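2-dehydropantoate 2-reductase, putative (Enterococcus faecalis, PDB 2EW2) probably catalyses the NADPH-dependent reduction of 2-dehydropantoate (ketopantoate) to (R)-pantoate, a step in pantothenate biosynthesis. Local coordinates at residues Met14-Gly26 with Leu47-Leu60. Sequence-based numbering, arbitrary orientation.
Sequences MGSRLGIMLHQGG and LIADFNGEEVVANL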
loop_
_atom_site.group_PDB
_atom_site.type_symbol
_atom_site.label_atom_id
_atom_site.label_comp_id
_atom_site.label_asym_id
_atom_site.label_seq_id
_atom_site.Cartn_x
_atom_site.Cartn_y
_atom_site.Cartn_z
HETATM N N MSE B 14 -23.641 20.696 -18.781
HETATM C CA MSE B 14 -24.159 21.189 -17.489
HETATM C C MSE B 14 -23.986 22.709 -17.333
HETATM O O MSE B 14 -24.915 23.404 -16.928
HETATM C CB MSE B 14 -23.492 20.472 -16.304
HETATM C CG MSE B 14 -24.052 20.892 -14.937
HETATM SE SE MSE B 14 -26.001 20.475 -14.765
HETATM C CE MSE B 14 -25.751 18.555 -14.965
ATOM N N GLY B 15 -22.793 23.210 -17.640
ATOM C CA GLY B 15 -22.541 24.648 -17.568
ATOM C C GLY B 15 -23.458 25.424 -18.497
ATOM O O GLY B 15 -23.925 26.515 -18.153
ATOM N N SER B 16 -23.697 24.858 -19.680
ATOM C CA SER B 16 -24.634 25.407 -20.647
ATOM C C SER B 16 -26.060 25.457 -20.116
ATOM O O SER B 16 -26.758 26.451 -20.313
ATOM C CB SER B 16 -24.557 24.619 -21.961
ATOM O OG SER B 16 -23.318 24.872 -22.599
ATOM N N ARG B 17 -26.489 24.412 -19.417
ATOM C CA ARG B 17 -27.804 24.447 -18.750
ATOM C C ARG B 17 -27.900 25.597 -17.772
ATOM O O ARG B 17 -28.838 26.402 -17.836
ATOM C CB ARG B 17 -28.130 23.151 -18.012
ATOM C CG ARG B 17 -29.453 23.274 -17.252
ATOM C CD ARG B 17 -29.769 22.072 -16.385
ATOM N NE ARG B 17 -30.310 20.923 -17.122
ATOM C CZ ARG B 17 -31.551 20.819 -17.610
ATOM N NH1 ARG B 17 -31.914 19.701 -18.219
ATOM N NH2 ARG B 17 -32.433 21.811 -17.504
ATOM N N LEU B 18 -26.928 25.680 -16.865
ATOM C CA LEU B 18 -26.919 26.742 -15.867
ATOM C C LEU B 18 -26.853 28.111 -16.547
ATOM O O LEU B 18 -27.559 29.038 -16.152
ATOM C CB LEU B 18 -25.757 26.566 -14.865
ATOM C CG LEU B 18 -25.645 25.248 -14.077
ATOM C CD1 LEU B 18 -24.872 25.427 -12.773
ATOM C CD2 LEU B 18 -26.976 24.587 -13.809
ATOM N N GLY B 19 -26.024 28.231 -17.576
ATOM C CA GLY B 19 -25.894 29.487 -18.306
ATOM C C GLY B 19 -27.192 29.997 -18.920
ATOM O O GLY B 19 -27.572 31.156 -18.723
ATOM N N ILE B 20 -27.850 29.138 -19.691
ATOM C CA ILE B 20 -29.138 29.456 -20.309
ATOM C C ILE B 20 -30.196 29.884 -19.285
ATOM O O ILE B 20 -30.855 30.905 -19.461
ATOM C CB ILE B 20 -29.691 28.257 -21.132
ATOM C CG1 ILE B 20 -28.858 28.077 -22.402
ATOM C CG2 ILE B 20 -31.168 28.513 -21.522
ATOM C CD1 ILE B 20 -29.068 26.756 -23.134
HETATM N N MSE B 21 -30.353 29.076 -18.239
HETATM C CA MSE B 21 -31.376 29.280 -17.230
HETATM C C MSE B 21 -31.129 30.550 -16.412
HETATM O O MSE B 21 -32.062 31.293 -16.127
HETATM C CB MSE B 21 -31.485 28.043 -16.337
HETATM C CG MSE B 21 -31.928 26.782 -17.093
HETATM SE SE MSE B 21 -32.196 25.236 -15.911
HETATM C CE MSE B 21 -33.788 25.807 -14.995
ATOM N N LEU B 22 -29.868 30.802 -16.050
ATOM C CA LEU B 22 -29.508 32.041 -15.354
ATOM C C LEU B 22 -29.658 33.273 -16.256
ATOM O O LEU B 22 -29.959 34.368 -15.776
ATOM C CB LEU B 22 -28.088 31.947 -14.781
ATOM C CG LEU B 22 -27.935 31.026 -13.564
ATOM C CD1 LEU B 22 -26.454 30.687 -13.326
ATOM C CD2 LEU B 22 -28.583 31.652 -12.307
ATOM N N HIS B 23 -29.446 33.082 -17.555
ATOM C CA HIS B 23 -29.655 34.126 -18.546
ATOM C C HIS B 23 -31.149 34.446 -18.649
ATOM O O HIS B 23 -31.542 35.614 -18.695
ATOM C CB HIS B 23 -29.081 33.706 -19.905
ATOM C CG HIS B 23 -29.402 34.659 -21.021
ATOM N ND1 HIS B 23 -28.785 35.887 -21.157
ATOM C CD2 HIS B 23 -30.266 34.554 -22.060
ATOM C CE1 HIS B 23 -29.258 36.497 -22.230
ATOM N NE2 HIS B 23 -30.160 35.712 -22.792
ATOM N N GLN B 24 -31.975 33.406 -18.652
ATOM C CA GLN B 24 -33.422 33.583 -18.727
ATOM C C GLN B 24 -33.938 34.271 -17.479
ATOM O O GLN B 24 -34.897 35.028 -17.546
ATOM C CB GLN B 24 -34.129 32.252 -18.938
ATOM C CG GLN B 24 -33.902 31.649 -20.320
ATOM C CD GLN B 24 -34.613 30.321 -20.489
ATOM O OE1 GLN B 24 -34.690 29.515 -19.552
ATOM N NE2 GLN B 24 -35.135 30.077 -21.696
ATOM N N GLY B 25 -33.289 34.022 -16.344
ATOM C CA GLY B 25 -33.642 34.697 -15.100
ATOM C C GLY B 25 -33.170 36.139 -15.020
ATOM O O GLY B 25 -33.313 36.774 -13.988
ATOM N N GLY B 26 -32.585 36.654 -16.092
ATOM C CA GLY B 26 -32.173 38.047 -16.145
ATOM C C GLY B 26 -30.790 38.372 -15.601
ATOM O O GLY B 26 -30.520 39.527 -15.268
ATOM N N LEU B 47 -25.806 30.132 -28.078
ATOM C CA LEU B 47 -25.905 28.802 -27.485
ATOM C C LEU B 47 -27.314 28.287 -27.696
ATOM O O LEU B 47 -28.276 28.913 -27.255
ATOM C CB LEU B 47 -25.562 28.847 -25.990
ATOM C CG LEU B 47 -25.791 27.603 -25.115
ATOM C CD1 LEU B 47 -25.023 26.374 -25.639
ATOM C CD2 LEU B 47 -25.428 27.902 -23.663
ATOM N N ILE B 48 -27.428 27.136 -28.354
ATOM C CA ILE B 48 -28.717 26.589 -28.744
ATOM C C ILE B 48 -29.044 25.388 -27.883
ATOM O O ILE B 48 -28.253 24.436 -27.801
ATOM C CB ILE B 48 -28.740 26.190 -30.249
ATOM C CG1 ILE B 48 -28.499 27.429 -31.119
ATOM C CG2 ILE B 48 -30.084 25.514 -30.631
ATOM C CD1 ILE B 48 -28.238 27.107 -32.569
ATOM N N ALA B 49 -30.212 25.449 -27.243
ATOM C CA ALA B 49 -30.710 24.357 -26.432
ATOM C C ALA B 49 -32.017 23.796 -26.976
ATOM O O ALA B 49 -32.914 24.545 -27.375
ATOM C CB ALA B 49 -30.901 24.799 -25.007
ATOM N N ASP B 50 -32.098 22.471 -27.011
ATOM C CA ASP B 50 -33.365 21.787 -27.113
ATOM C C ASP B 50 -33.820 21.585 -25.679
ATOM O O ASP B 50 -33.438 20.622 -25.016
ATOM C CB ASP B 50 -33.217 20.459 -27.860
ATOM C CG ASP B 50 -34.497 19.644 -27.869
ATOM O OD1 ASP B 50 -35.543 20.123 -27.358
ATOM O OD2 ASP B 50 -34.452 18.509 -28.380
ATOM N N PHE B 51 -34.636 22.526 -25.217
ATOM C CA PHE B 51 -34.974 22.673 -23.818
ATOM C C PHE B 51 -36.392 22.165 -23.609
ATOM O O PHE B 51 -37.345 22.878 -23.904
ATOM C CB PHE B 51 -34.902 24.163 -23.453
ATOM C CG PHE B 51 -34.685 24.438 -21.998
ATOM C CD1 PHE B 51 -35.171 23.576 -21.020
ATOM C CD2 PHE B 51 -33.996 25.585 -21.604
ATOM C CE1 PHE B 51 -34.979 23.837 -19.673
ATOM C CE2 PHE B 51 -33.797 25.861 -20.255
ATOM C CZ PHE B 51 -34.290 24.983 -19.286
ATOM N N ASN B 52 -36.522 20.942 -23.101
ATOM C CA ASN B 52 -37.824 20.298 -22.914
ATOM C C ASN B 52 -38.703 20.363 -24.180
ATOM O O ASN B 52 -39.866 20.782 -24.120
ATOM C CB ASN B 52 -38.579 20.904 -21.709
ATOM C CG ASN B 52 -37.772 20.878 -20.403
ATOM O OD1 ASN B 52 -38.026 21.683 -19.514
ATOM N ND2 ASN B 52 -36.822 19.955 -20.280
ATOM N N GLY B 53 -38.128 19.981 -25.322
ATOM C CA GLY B 53 -38.847 19.975 -26.599
ATOM C C GLY B 53 -38.938 21.301 -27.344
ATOM O O GLY B 53 -39.389 21.334 -28.495
ATOM N N GLU B 54 -38.524 22.397 -26.710
ATOM C CA GLU B 54 -38.564 23.722 -27.347
ATOM C C GLU B 54 -37.157 24.214 -27.599
ATOM O O GLU B 54 -36.292 24.100 -26.723
ATOM C CB GLU B 54 -39.281 24.755 -26.466
ATOM C CG GLU B 54 -40.693 24.375 -26.017
ATOM C CD GLU B 54 -41.466 25.553 -25.407
ATOM O OE1 GLU B 54 -41.026 26.101 -24.362
ATOM O OE2 GLU B 54 -42.524 25.922 -25.976
ATOM N N GLU B 55 -36.928 24.784 -28.778
ATOM C CA GLU B 55 -35.650 25.415 -29.066
ATOM C C GLU B 55 -35.519 26.757 -28.346
ATOM O O GLU B 55 -36.364 27.631 -28.478
ATOM C CB GLU B 55 -35.426 25.577 -30.569
ATOM C CG GLU B 55 -34.240 26.483 -30.909
ATOM C CD GLU B 55 -33.565 26.108 -32.204
ATOM O OE1 GLU B 55 -33.460 26.984 -33.089
ATOM O OE2 GLU B 55 -33.143 24.936 -32.338
ATOM N N VAL B 56 -34.458 26.883 -27.563
ATOM C CA VAL B 56 -34.112 28.115 -26.883
ATOM C C VAL B 56 -32.720 28.507 -27.373
ATOM O O VAL B 56 -31.822 27.657 -27.443
ATOM C CB VAL B 56 -34.101 27.900 -25.351
ATOM C CG1 VAL B 56 -33.433 29.064 -24.624
ATOM C CG2 VAL B 56 -35.521 27.696 -24.837
ATOM N N VAL B 57 -32.551 29.776 -27.743
ATOM C CA VAL B 57 -31.240 30.296 -28.157
ATOM C C VAL B 57 -30.837 31.414 -27.197
ATOM O O VAL B 57 -31.656 32.259 -26.843
ATOM C CB VAL B 57 -31.233 30.794 -29.628
ATOM C CG1 VAL B 57 -29.859 31.293 -30.034
ATOM C CG2 VAL B 57 -31.698 29.687 -30.599
ATOM N N ALA B 58 -29.582 31.404 -26.753
ATOM C CA ALA B 58 -29.088 32.423 -25.829
ATOM C C ALA B 58 -27.804 32.984 -26.398
ATOM O O ALA B 58 -26.831 32.256 -26.572
ATOM C CB ALA B 58 -28.857 31.834 -24.444
ATOM N N ASN B 59 -27.808 34.269 -26.725
ATOM C CA ASN B 59 -26.615 34.888 -27.272
ATOM C C ASN B 59 -25.712 35.330 -26.131
ATOM O O ASN B 59 -25.819 36.439 -25.635
ATOM C CB ASN B 59 -26.967 36.047 -28.201
ATOM C CG ASN B 59 -27.885 35.623 -29.326
ATOM O OD1 ASN B 59 -27.425 35.266 -30.418
ATOM N ND2 ASN B 59 -29.195 35.632 -29.064
ATOM N N LEU B 60 -24.845 34.427 -25.695
ATOM C CA LEU B 60 -24.014 34.680 -24.528
ATOM C C LEU B 60 -22.602 34.927 -24.987
ATOM O O LEU B 60 -22.148 34.303 -25.954
ATOM C CB LEU B 60 -24.065 33.499 -23.542
ATOM C CG LEU B 60 -25.430 33.221 -22.886
ATOM C CD1 LEU B 60 -25.429 31.969 -22.009
ATOM C CD2 LEU B 60 -25.934 34.426 -22.089
HETATM O O HOH W 1 -34.901 20.232 -18.271
HETATM O O HOH W 2 -30.263 35.986 -25.998
#
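Helix 14-24 lies across the beta hairpin of strands 47-51 and 54-58, with Ile20 pressed onto the inner face of both strands. The helix axis is nearly perpendicular to each strand, at 94° to 47-51 and 82° to 54-58, and passes 9.2 Å from the axis of the latter. A type I' turn from Phe51 to Glu54 closes the hairpin. No direct hydrogen bond joins the helix to the hairpin; the contact is mainly apolar.

The two branches of Ile20 go different ways: CG1 and CD1 to Leu47 and Ala49, CG2 to Val56 and Phe51. CG1 lies beside the backbone N (chi1 -71°), which brings Ile20 CD1 to 3.3 Å from Ala49 CB, a tight carbon pair. Ile20 CG2, anti to the backbone N, lies 3.9 Å from Val56 CG1 and meets the edge of the Phe51 ring. Met21 CG reaches the same ring edge, 3.7 Å from Phe51 CZ, and the selenium of this selenomethionine makes an oblique Met-aromatic contact. The Arg17 guanidinium stands nearly perpendicular to the Phe51 ring. Its NH2 donates to a water that also accepts from Asn52 ND2, while Arg17 NE bonds to Thr134 O. The Gln24 amide and Phe51 ring planes are nearly parallel, but OE1 comes to CE2 obliquely; Gln24 NE2 is 3.5 Å from Val56 CG1. At the other end of the hairpin, His23 ND1 is 3.3 Å from Leu60 CD2. A second water links His23 NE2 to the backbone N of Asn59. Leu47 packs its methyls against Ser16 and Ile20.

Gly15, in the first turn of the helix, would be the last glycine of a Rossmann-type GxGxxG pattern, consistent with an NADP-binding fold. Leu47 and Leu60 also touch strand 28-32, and strand 142-145 pairs with 47-51. Helix 14-24 packs on the main sheet through Leu18 and Leu22 on Ile79 and Leu22 on Val29, and on the hairpin of the smaller sheet through Ile20.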